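Local coordinates for protein-glutaminase (Chryseobacterium proteolyticum, PDB 2ZK9) that hydrolyses the side-chain amide of glutamine residues in proteins, turning them into glutamate with release of ammonia, at residues N12-Q17 against N56-E61. Numbering follows the deposited sequence. Where two conformers were deposited one is given.
Sequences NSLFNQ and NGYDCE
Gln17 and Asn56 meet through their side-chain amides, which approach from opposite directions and trade two hydrogen bonds. Asn56 ND2 donates to Gln17 OE1 at 2.8 Å with an N-H...O angle of 161°, and Gln17 NE2 answers to Asn56 OD1 at 3.1 Å. Each acceptor lies close to the plane of the amide that donates to it, yet the two planes are turned 48° apart, making the cyclic pair twisted rather than flat. Gln17 reaches its partner with CD anti to CA (chi2 177°), an extended chain that carries the amide out to Asn56. Asn56 ND2 gives a further hydrogen bond to Ile52 O in the last turn of helix 42-55, which ties the asparagine amide to the end of the helix it follows as well as to helix 8-19.

The tight part lies next to this pair. Leu14, buried, splits its two methyls between the residues flanking Gly57: CD2 presses on the Asn56 amide carbon CG at 3.4 Å, while CD1 stands 3.9 Å from Tyr58 CD1, approaching that ring obliquely. Ile5 of strand 4-5 touches both Leu14 and Tyr58 and extends the apolar cluster. Gly57, with positive phi, ends helix 42-55 in a Schellman motif and turns the chain from Asn56 to Tyr58. The amide pair forms the looser side, where Gln17 and Asn56 are both partly exposed.

The contact thus joins helix 8-19 to the C-terminal end of helix 42-55 within the glutaminase region. Its polar half is a neutral, reciprocal amide pair that couples the two orientations; in this conformer the bond to Ile52 O probably sets the sense of the Asn56 amide and, through the pair, that of Gln17.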
loop_
_atom_site.group_PDB
_atom_site.type_symbol
_atom_site.label_atom_id
_atom_site.label_comp_id
_atom_site.label_asym_id
_atom_site.label_seq_id
_atom_site.Cartn_x
_atom_site.Cartn_y
_atom_site.Cartn_z
ATOM N N ASN A 12 9.618 13.043 1.029
ATOM C CA ASN A 12 9.361 12.986 2.488
ATOM C C ASN A 12 8.076 13.675 2.853
ATOM O O ASN A 12 7.302 13.225 3.694
ATOM C CB ASN A 12 10.569 13.606 3.225
ATOM C CG ASN A 12 11.765 12.677 3.152
ATOM O OD1 ASN A 12 11.724 11.460 3.014
ATOM N ND2 ASN A 12 12.939 13.337 3.306
ATOM N N SER A 13 7.798 14.789 2.230
ATOM C CA SER A 13 6.538 15.477 2.425
ATOM C C SER A 13 5.372 14.559 2.082
ATOM O O SER A 13 4.343 14.504 2.788
ATOM C CB SER A 13 6.502 16.770 1.560
ATOM O OG SER A 13 5.206 17.309 1.697
ATOM N N LEU A 14 5.464 13.906 0.925
ATOM C CA LEU A 14 4.385 13.018 0.505
ATOM C C LEU A 14 4.242 11.844 1.500
ATOM O O LEU A 14 3.100 11.459 1.840
ATOM C CB LEU A 14 4.639 12.533 -0.903
ATOM C CG LEU A 14 4.580 13.547 -2.011
ATOM C CD1 LEU A 14 5.200 12.966 -3.273
ATOM C CD2 LEU A 14 3.107 13.923 -2.243
ATOM N N PHE A 15 5.340 11.274 1.972
ATOM C CA PHE A 15 5.265 10.230 2.993
ATOM C C PHE A 15 4.505 10.745 4.223
ATOM O O PHE A 15 3.617 10.056 4.750
ATOM C CB PHE A 15 6.673 9.742 3.355
ATOM C CG PHE A 15 6.579 8.642 4.385
ATOM C CD1 PHE A 15 6.648 8.893 5.751
ATOM C CD2 PHE A 15 6.398 7.360 3.981
ATOM C CE1 PHE A 15 6.500 7.865 6.645
ATOM C CE2 PHE A 15 6.234 6.330 4.874
ATOM C CZ PHE A 15 6.244 6.594 6.200
ATOM N N ASN A 16 4.878 11.935 4.692
ATOM C CA ASN A 16 4.194 12.485 5.850
ATOM C C ASN A 16 2.717 12.711 5.604
ATOM O O ASN A 16 1.865 12.468 6.489
ATOM C CB ASN A 16 4.918 13.786 6.282
ATOM C CG ASN A 16 6.273 13.527 6.875
ATOM O OD1 ASN A 16 6.612 12.455 7.379
ATOM N ND2 ASN A 16 7.076 14.603 6.765
ATOM N N GLN A 17 2.374 13.204 4.416
ATOM C CA GLN A 17 0.969 13.401 4.072
ATOM C C GLN A 17 0.202 12.091 4.143
ATOM O O GLN A 17 -0.937 12.052 4.639
ATOM C CB GLN A 17 0.805 14.013 2.686
ATOM C CG GLN A 17 1.405 15.427 2.591
ATOM C CD GLN A 17 1.259 15.880 1.186
ATOM O OE1 GLN A 17 0.137 15.786 0.681
ATOM N NE2 GLN A 17 2.347 16.309 0.556
ATOM N N ASN A 56 -1.299 16.030 -5.116
ATOM C CA ASN A 56 -0.062 16.784 -5.167
ATOM C C ASN A 56 0.515 16.933 -6.566
ATOM O O ASN A 56 1.570 17.533 -6.720
ATOM C CB ASN A 56 1.032 16.127 -4.296
ATOM C CG ASN A 56 0.933 16.412 -2.829
ATOM O OD1 ASN A 56 1.491 17.345 -2.223
ATOM N ND2 ASN A 56 0.111 15.656 -2.116
ATOM N N GLY A 57 -0.131 16.391 -7.582
ATOM C CA GLY A 57 0.338 16.457 -8.967
ATOM C C GLY A 57 1.288 15.331 -9.352
ATOM O O GLY A 57 1.990 15.515 -10.355
ATOM N N TYR A 58 1.318 14.213 -8.635
ATOM C CA TYR A 58 2.184 13.092 -8.951
ATOM C C TYR A 58 1.399 11.825 -9.167
ATOM O O TYR A 58 0.354 11.580 -8.557
ATOM C CB TYR A 58 3.223 12.856 -7.822
ATOM C CG TYR A 58 4.033 14.108 -7.588
ATOM C CD1 TYR A 58 3.896 14.877 -6.455
ATOM C CD2 TYR A 58 4.942 14.505 -8.549
ATOM C CE1 TYR A 58 4.620 16.008 -6.258
ATOM C CE2 TYR A 58 5.650 15.686 -8.398
ATOM C CZ TYR A 58 5.471 16.434 -7.229
ATOM O OH TYR A 58 6.194 17.578 -7.042
ATOM N N ASP A 59 1.962 10.939 -9.984
ATOM C CA ASP A 59 1.511 9.570 -10.063
ATOM C C ASP A 59 2.660 8.657 -9.587
ATOM O O ASP A 59 3.746 9.139 -9.253
ATOM C CB ASP A 59 0.971 9.215 -11.442
ATOM C CG ASP A 59 -0.071 8.110 -11.489
ATOM O OD1 ASP A 59 -0.260 7.419 -10.469
ATOM O OD2 ASP A 59 -0.747 7.962 -12.542
ATOM N N CYS A 60 2.382 7.383 -9.540
ATOM C CA CYS A 60 3.306 6.370 -9.114
ATOM C C CYS A 60 2.969 5.072 -9.832
ATOM O O CYS A 60 1.999 4.986 -10.570
ATOM C CB CYS A 60 3.230 6.198 -7.605
ATOM S SG CYS A 60 1.598 5.736 -6.991
ATOM N N GLU A 61 3.828 4.075 -9.574
ATOM C CA GLU A 61 3.509 2.698 -9.941
ATOM C C GLU A 61 2.892 1.981 -8.779
ATOM O O GLU A 61 2.941 2.455 -7.608
ATOM C CB GLU A 61 4.809 1.986 -10.388
ATOM C CG GLU A 61 5.297 2.479 -11.758
ATOM C CD GLU A 61 6.667 1.936 -12.038
ATOM O OE1 GLU A 61 7.657 2.435 -11.456
ATOM O OE2 GLU A 61 6.781 0.907 -12.801
#